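Long-range contact in carboxylic ester hydrolase (Aspergillus niger, PDB 7K4O), which probably hydrolyses ester bonds of gallic acid in tannins, acting as a serine esterase of the tannase family: residues 214-228 and 308-322. Sequence-based numbering, arbitrary orientation.
With GDE (3,4,5-trihydroxybenzoic acid), chain J.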
loop_
_atom_site.group_PDB
_atom_site.type_symbol
_atom_site.label_atom_id
_atom_site.label_comp_id
_atom_site.label_asym_id
_atom_site.label_seq_id
_atom_site.Cartn_x
_atom_site.Cartn_y
_atom_site.Cartn_z
ATOM N N ARG A 214 -5.288 8.005 3.989
ATOM C CA ARG A 214 -5.648 8.647 5.275
ATOM C C ARG A 214 -4.380 9.279 5.846
ATOM O O ARG A 214 -4.096 9.135 7.049
ATOM C CB ARG A 214 -6.327 7.647 6.215
ATOM C CG ARG A 214 -7.208 8.311 7.254
ATOM C CD ARG A 214 -8.005 7.316 8.069
ATOM N NE ARG A 214 -8.998 6.638 7.210
ATOM C CZ ARG A 214 -8.955 5.369 6.789
ATOM N NH1 ARG A 214 -7.986 4.559 7.149
ATOM N NH2 ARG A 214 -9.873 4.977 5.939
ATOM N N TRP A 215 -3.678 10.049 5.022
ATOM C CA TRP A 215 -2.303 10.522 5.221
ATOM C C TRP A 215 -2.050 11.059 6.650
ATOM O O TRP A 215 -1.091 10.585 7.282
ATOM C CB TRP A 215 -1.965 11.587 4.181
ATOM C CG TRP A 215 -0.510 11.939 4.219
ATOM C CD1 TRP A 215 0.111 12.936 4.913
ATOM C CD2 TRP A 215 0.506 11.328 3.413
ATOM N NE1 TRP A 215 1.448 12.905 4.661
ATOM C CE2 TRP A 215 1.738 11.947 3.736
ATOM C CE3 TRP A 215 0.511 10.270 2.484
ATOM C CZ2 TRP A 215 2.941 11.523 3.181
ATOM C CZ3 TRP A 215 1.695 9.875 1.921
ATOM C CH2 TRP A 215 2.897 10.489 2.262
ATOM N N SER A 216 -2.854 12.015 7.111
ATOM C CA SER A 216 -2.521 12.705 8.382
ATOM C C SER A 216 -2.587 11.698 9.535
ATOM O O SER A 216 -1.903 11.941 10.553
ATOM C CB SER A 216 -3.423 13.939 8.586
ATOM O OG SER A 216 -4.775 13.570 8.806
ATOM N N PHE A 217 -3.448 10.694 9.468
ATOM C CA PHE A 217 -3.617 9.715 10.565
ATOM C C PHE A 217 -2.542 8.658 10.410
ATOM O O PHE A 217 -1.863 8.308 11.367
ATOM C CB PHE A 217 -5.024 9.137 10.537
ATOM C CG PHE A 217 -6.112 10.067 11.015
ATOM C CD1 PHE A 217 -6.483 11.184 10.282
ATOM C CD2 PHE A 217 -6.715 9.875 12.247
ATOM C CE1 PHE A 217 -7.416 12.079 10.763
ATOM C CE2 PHE A 217 -7.691 10.737 12.698
ATOM C CZ PHE A 217 -8.035 11.835 11.965
ATOM N N GLN A 218 -2.337 8.153 9.185
ATOM C CA GLN A 218 -1.407 7.041 8.934
ATOM C C GLN A 218 0.014 7.486 9.266
ATOM O O GLN A 218 0.779 6.713 9.861
ATOM C CB GLN A 218 -1.502 6.622 7.461
ATOM C CG GLN A 218 -0.328 5.758 7.003
ATOM C CD GLN A 218 -0.056 4.539 7.870
ATOM O OE1 GLN A 218 -0.966 4.020 8.512
ATOM N NE2 GLN A 218 1.179 4.067 7.789
ATOM N N GLN A 219 0.472 8.681 8.823
ATOM C CA GLN A 219 1.878 9.039 9.034
ATOM C C GLN A 219 2.091 9.351 10.535
ATOM O O GLN A 219 3.096 8.910 11.126
ATOM C CB GLN A 219 2.324 10.234 8.198
ATOM C CG GLN A 219 2.071 10.111 6.685
ATOM C CD GLN A 219 2.540 8.806 6.103
ATOM O OE1 GLN A 219 3.486 8.189 6.603
ATOM N NE2 GLN A 219 1.951 8.441 4.948
ATOM N N THR A 220 1.156 10.061 11.133
ATOM C CA THR A 220 1.339 10.488 12.541
ATOM C C THR A 220 1.284 9.265 13.477
ATOM O O THR A 220 2.043 9.265 14.484
ATOM C CB THR A 220 0.303 11.513 12.936
ATOM O OG1 THR A 220 0.329 12.606 12.009
ATOM C CG2 THR A 220 0.544 12.042 14.332
ATOM N N GLN A 221 0.477 8.261 13.191
ATOM C CA GLN A 221 0.349 7.079 14.085
ATOM C C GLN A 221 1.661 6.316 14.163
ATOM O O GLN A 221 1.829 5.556 15.160
ATOM C CB GLN A 221 -0.857 6.208 13.761
ATOM C CG GLN A 221 -0.791 5.487 12.434
ATOM C CD GLN A 221 0.030 4.214 12.461
ATOM O OE1 GLN A 221 -0.068 3.440 13.433
ATOM N NE2 GLN A 221 0.879 4.027 11.434
ATOM N N HIS A 222 2.597 6.521 13.254
ATOM C CA HIS A 222 3.929 5.893 13.316
ATOM C C HIS A 222 4.684 6.365 14.589
ATOM O O HIS A 222 5.636 5.683 14.958
ATOM C CB HIS A 222 4.752 6.182 12.086
ATOM C CG HIS A 222 4.516 5.232 10.950
ATOM N ND1 HIS A 222 4.857 3.886 11.059
ATOM C CD2 HIS A 222 4.021 5.429 9.689
ATOM C CE1 HIS A 222 4.630 3.302 9.881
ATOM N NE2 HIS A 222 4.093 4.230 9.017
ATOM N N LEU A 223 4.259 7.477 15.188
ATOM C CA LEU A 223 4.906 8.021 16.426
ATOM C C LEU A 223 4.165 7.479 17.633
ATOM O O LEU A 223 4.650 7.720 18.729
ATOM C CB LEU A 223 4.885 9.556 16.411
ATOM C CG LEU A 223 5.749 10.231 15.368
ATOM C CD1 LEU A 223 5.639 11.770 15.457
ATOM C CD2 LEU A 223 7.194 9.832 15.459
ATOM N N TYR A 224 3.010 6.815 17.476
ATOM C CA TYR A 224 2.174 6.428 18.639
ATOM C C TYR A 224 2.957 5.500 19.604
ATOM O O TYR A 224 3.037 5.783 20.829
ATOM C CB TYR A 224 0.877 5.772 18.216
ATOM C CG TYR A 224 0.011 5.344 19.357
ATOM C CD1 TYR A 224 -0.260 6.198 20.416
ATOM C CD2 TYR A 224 -0.480 4.056 19.421
ATOM C CE1 TYR A 224 -1.016 5.768 21.495
ATOM C CE2 TYR A 224 -1.252 3.630 20.481
ATOM C CZ TYR A 224 -1.480 4.469 21.555
ATOM O OH TYR A 224 -2.275 4.035 22.606
ATOM N N SER A 225 3.528 4.410 19.119
ATOM C CA SER A 225 4.325 3.481 19.965
ATOM C C SER A 225 5.421 4.249 20.739
ATOM O O SER A 225 5.583 3.999 21.946
ATOM C CB SER A 225 4.924 2.402 19.145
ATOM O OG SER A 225 3.912 1.533 18.671
ATOM N N ASN A 226 6.164 5.113 20.077
ATOM C CA ASN A 226 7.192 5.972 20.715
ATOM C C ASN A 226 6.558 6.750 21.877
ATOM O O ASN A 226 7.173 6.811 22.993
ATOM C CB ASN A 226 7.790 6.982 19.751
ATOM C CG ASN A 226 8.739 6.465 18.701
ATOM O OD1 ASN A 226 8.866 7.094 17.646
ATOM N ND2 ASN A 226 9.427 5.366 18.962
ATOM N N VAL A 227 5.388 7.344 21.673
ATOM C CA VAL A 227 4.781 8.225 22.695
ATOM C C VAL A 227 4.210 7.366 23.831
ATOM O O VAL A 227 4.250 7.803 25.003
ATOM C CB VAL A 227 3.781 9.190 22.056
ATOM C CG1 VAL A 227 3.009 9.946 23.106
ATOM C CG2 VAL A 227 4.518 10.141 21.105
ATOM N N VAL A 228 3.745 6.161 23.535
ATOM C CA VAL A 228 3.300 5.217 24.600
ATOM C C VAL A 228 4.505 4.911 25.499
ATOM O O VAL A 228 4.349 4.920 26.739
ATOM C CB VAL A 228 2.719 3.904 24.038
ATOM C CG1 VAL A 228 2.550 2.867 25.146
ATOM C CG2 VAL A 228 1.386 4.145 23.337
ATOM N N THR A 308 -1.362 -1.097 25.266
ATOM C CA THR A 308 -1.675 0.329 25.002
ATOM C C THR A 308 -1.493 0.595 23.487
ATOM O O THR A 308 -2.333 1.294 22.919
ATOM C CB THR A 308 -0.843 1.248 25.907
ATOM O OG1 THR A 308 -1.164 0.883 27.265
ATOM C CG2 THR A 308 -1.186 2.695 25.668
ATOM N N ILE A 309 -0.428 0.073 22.900
ATOM C CA ILE A 309 -0.136 0.211 21.438
ATOM C C ILE A 309 -1.288 -0.434 20.683
ATOM O O ILE A 309 -1.923 0.213 19.827
ATOM C CB ILE A 309 1.210 -0.390 21.074
ATOM C CG1 ILE A 309 2.346 0.441 21.660
ATOM C CG2 ILE A 309 1.339 -0.516 19.551
ATOM C CD1 ILE A 309 3.707 -0.202 21.587
ATOM N N ILE A 310 -1.588 -1.685 21.002
ATOM C CA ILE A 310 -2.681 -2.405 20.289
ATOM C C ILE A 310 -3.997 -1.651 20.397
ATOM O O ILE A 310 -4.777 -1.668 19.433
ATOM C CB ILE A 310 -2.742 -3.871 20.747
ATOM C CG1 ILE A 310 -1.488 -4.561 20.224
ATOM C CG2 ILE A 310 -4.017 -4.571 20.306
ATOM C CD1 ILE A 310 -1.256 -5.938 20.760
ATOM N N ASN A 311 -4.287 -1.005 21.528
ATOM C CA ASN A 311 -5.578 -0.325 21.751
ATOM C C ASN A 311 -5.722 0.963 20.903
ATOM O O ASN A 311 -6.823 1.451 20.837
ATOM C CB ASN A 311 -5.719 0.056 23.231
ATOM C CG ASN A 311 -7.130 0.411 23.614
ATOM O OD1 ASN A 311 -8.065 -0.367 23.405
ATOM N ND2 ASN A 311 -7.302 1.588 24.186
ATOM N N GLY A 312 -4.638 1.466 20.345
ATOM C CA GLY A 312 -4.681 2.631 19.428
ATOM C C GLY A 312 -4.680 3.959 20.180
ATOM O O GLY A 312 -5.047 4.017 21.371
ATOM N N LEU A 313 -4.343 5.019 19.472
ATOM C CA LEU A 313 -4.255 6.381 20.060
ATOM C C LEU A 313 -5.601 6.809 20.616
ATOM O O LEU A 313 -6.615 6.871 19.888
ATOM C CB LEU A 313 -3.744 7.359 19.013
ATOM C CG LEU A 313 -3.757 8.816 19.450
ATOM C CD1 LEU A 313 -2.790 9.047 20.592
ATOM C CD2 LEU A 313 -3.381 9.694 18.277
ATOM N N HIS A 314 -5.594 7.152 21.914
ATOM C CA HIS A 314 -6.723 7.826 22.600
ATOM C C HIS A 314 -6.169 9.128 23.198
ATOM O O HIS A 314 -4.977 9.185 23.460
ATOM C CB HIS A 314 -7.345 6.939 23.692
ATOM C CG HIS A 314 -8.098 5.752 23.190
ATOM N ND1 HIS A 314 -7.454 4.716 22.544
ATOM C CD2 HIS A 314 -9.404 5.423 23.259
ATOM C CE1 HIS A 314 -8.356 3.787 22.251
ATOM N NE2 HIS A 314 -9.564 4.165 22.684
ATOM N N ASP A 315 -6.985 10.152 23.246
ATOM C CA ASP A 315 -6.533 11.475 23.719
ATOM C C ASP A 315 -6.608 11.478 25.264
ATOM O O ASP A 315 -6.972 10.444 25.871
ATOM C CB ASP A 315 -7.359 12.589 23.086
ATOM C CG ASP A 315 -8.804 12.669 23.493
ATOM O OD1 ASP A 315 -9.215 11.995 24.512
ATOM O OD2 ASP A 315 -9.558 13.386 22.800
ATOM N N SER A 316 -6.239 12.618 25.852
ATOM C CA SER A 316 -6.097 12.813 27.323
ATOM C C SER A 316 -7.464 12.610 27.981
ATOM O O SER A 316 -7.516 12.364 29.206
ATOM C CB SER A 316 -5.491 14.189 27.630
ATOM O OG SER A 316 -6.363 15.208 27.158
ATOM N N GLN A 317 -8.559 12.665 27.232
ATOM C CA GLN A 317 -9.914 12.416 27.802
ATOM C C GLN A 317 -10.427 10.995 27.515
ATOM O O GLN A 317 -11.639 10.757 27.710
ATOM C CB GLN A 317 -10.882 13.496 27.327
ATOM C CG GLN A 317 -10.460 14.897 27.784
ATOM C CD GLN A 317 -10.721 15.075 29.263
ATOM O OE1 GLN A 317 -9.800 15.281 30.065
ATOM N NE2 GLN A 317 -11.992 14.945 29.629
ATOM N N GLY A 318 -9.569 10.078 27.059
ATOM C CA GLY A 318 -9.974 8.686 26.765
ATOM C C GLY A 318 -10.761 8.520 25.456
ATOM O O GLY A 318 -11.277 7.418 25.213
ATOM N N ARG A 319 -10.851 9.539 24.604
ATOM C CA ARG A 319 -11.618 9.429 23.340
ATOM C C ARG A 319 -10.686 8.868 22.269
ATOM O O ARG A 319 -9.513 9.254 22.208
ATOM C CB ARG A 319 -12.175 10.788 22.923
ATOM C CG ARG A 319 -13.207 11.372 23.896
ATOM C CD ARG A 319 -13.564 12.801 23.486
ATOM N NE ARG A 319 -12.377 13.673 23.617
ATOM C CZ ARG A 319 -12.393 14.992 23.900
ATOM N NH1 ARG A 319 -13.528 15.661 24.021
ATOM N NH2 ARG A 319 -11.256 15.647 24.053
ATOM N N ARG A 320 -11.236 8.000 21.417
ATOM C CA ARG A 320 -10.406 7.322 20.392
ATOM C C ARG A 320 -10.120 8.278 19.226
ATOM O O ARG A 320 -11.080 8.817 18.654
ATOM C CB ARG A 320 -11.099 6.077 19.851
ATOM C CG ARG A 320 -10.185 5.316 18.887
ATOM C CD ARG A 320 -10.807 4.040 18.367
ATOM N NE ARG A 320 -10.706 2.912 19.277
ATOM C CZ ARG A 320 -9.691 2.088 19.373
ATOM N NH1 ARG A 320 -8.575 2.283 18.688
ATOM N NH2 ARG A 320 -9.792 1.051 20.214
ATOM N N VAL A 321 -8.857 8.390 18.889
ATOM C CA VAL A 321 -8.374 9.196 17.737
ATOM C C VAL A 321 -8.147 8.296 16.514
ATOM O O VAL A 321 -8.509 8.734 15.397
ATOM C CB VAL A 321 -7.092 9.946 18.089
ATOM C CG1 VAL A 321 -6.763 10.929 16.980
ATOM C CG2 VAL A 321 -7.200 10.659 19.451
ATOM N N TYR A 322 -7.519 7.148 16.699
ATOM C CA TYR A 322 -7.252 6.239 15.564
ATOM C C TYR A 322 -7.180 4.812 16.112
ATOM O O TYR A 322 -7.531 4.563 17.266
ATOM C CB TYR A 322 -6.019 6.712 14.782
ATOM C CG TYR A 322 -5.974 6.260 13.321
ATOM C CD1 TYR A 322 -7.099 6.358 12.529
ATOM C CD2 TYR A 322 -4.824 5.714 12.770
ATOM C CE1 TYR A 322 -7.092 5.899 11.209
ATOM C CE2 TYR A 322 -4.781 5.321 11.429
ATOM C CZ TYR A 322 -5.923 5.430 10.661
ATOM O OH TYR A 322 -5.884 4.956 9.356
HETATM O OAA GDE J . 5.304 2.716 0.834
HETATM O OAB GDE J . 6.067 1.311 2.364
HETATM O OAC GDE J . 3.725 6.703 3.674
HETATM O OAD GDE J . 3.825 2.967 6.652
HETATM O OAE GDE J . 3.286 5.547 6.201
HETATM C CAF GDE J . 4.580 4.543 2.854
HETATM C CAG GDE J . 4.633 2.633 4.372
HETATM C CAH GDE J . 5.460 2.366 2.043
HETATM C CAI GDE J . 4.046 5.341 3.878
HETATM C CAJ GDE J . 4.128 3.447 5.419
HETATM C CAK GDE J . 4.906 3.231 3.152
HETATM C CAL GDE J . 3.823 4.756 5.154
HETATM O O HOH W 1 -3.615 4.061 8.299
HETATM O O HOH W 2 -3.663 6.145 23.808
#
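Tyr-322 lays its ring against Phe-217 of helix 215-221, and Tyr-224 lays its own on Leu-313 just past helix 300-310. Both segments fall between core strands 205-209 and 410-416, consistent with a lid-like insertion in an alpha/beta-hydrolase fold. Phe-217 CB is centred over one face of Tyr-322, 3.7 Å from the ring centroid, while Gln-221 CG meets its edge; the Phe-217 ring leans obliquely, planes 56° apart. Tyr-224 CG is anti to the backbone N (chi1 179°), which carries the ring across: Leu-313 CB makes a CH-pi contact over one face, and Val-228 CG2, one helical turn on, sits near the rim of the opposite face. Val-228 CG2 also meets Thr-308 CG2 at 3.8 Å.

Two van der Waals contacts involve polar atoms: Ile-309 CD1 touches Ser-225 OG, and Val-321 O is buried against the Phe-217 ring edge without a hydrogen-bond partner.

Tyrosine suits both places, its ring packing on carbon while its hydroxyl reaches polar groups beyond. Tyr-224 OH donates to Thr-308 O at 2.8 Å, from above the carbonyl plane, and accepts from a water that His-314 N also holds. Arg-214 NH1 gives Tyr-322 OH a fairly straight in-plane bond (3.1 Å, 160°) and also bonds to Ala-426 O; Arg-214 NE forms a salt bridge with the C-terminal carboxylate of Tyr-554.

A second water links Tyr-322 OH to Gln-218 OE1, 2.7 Å from each. Gln-218 NE2 donates to GDE OAE at 3.0 Å; Gln-219 OE1 and His-222 NE2 also hold OAE, and these residues reach on to OAC and OAD respectively. Tyr-322 is thus second-shell, its water-mediated hold probably helping orient Gln-218 toward 3,4,5-trihydroxybenzoic acid.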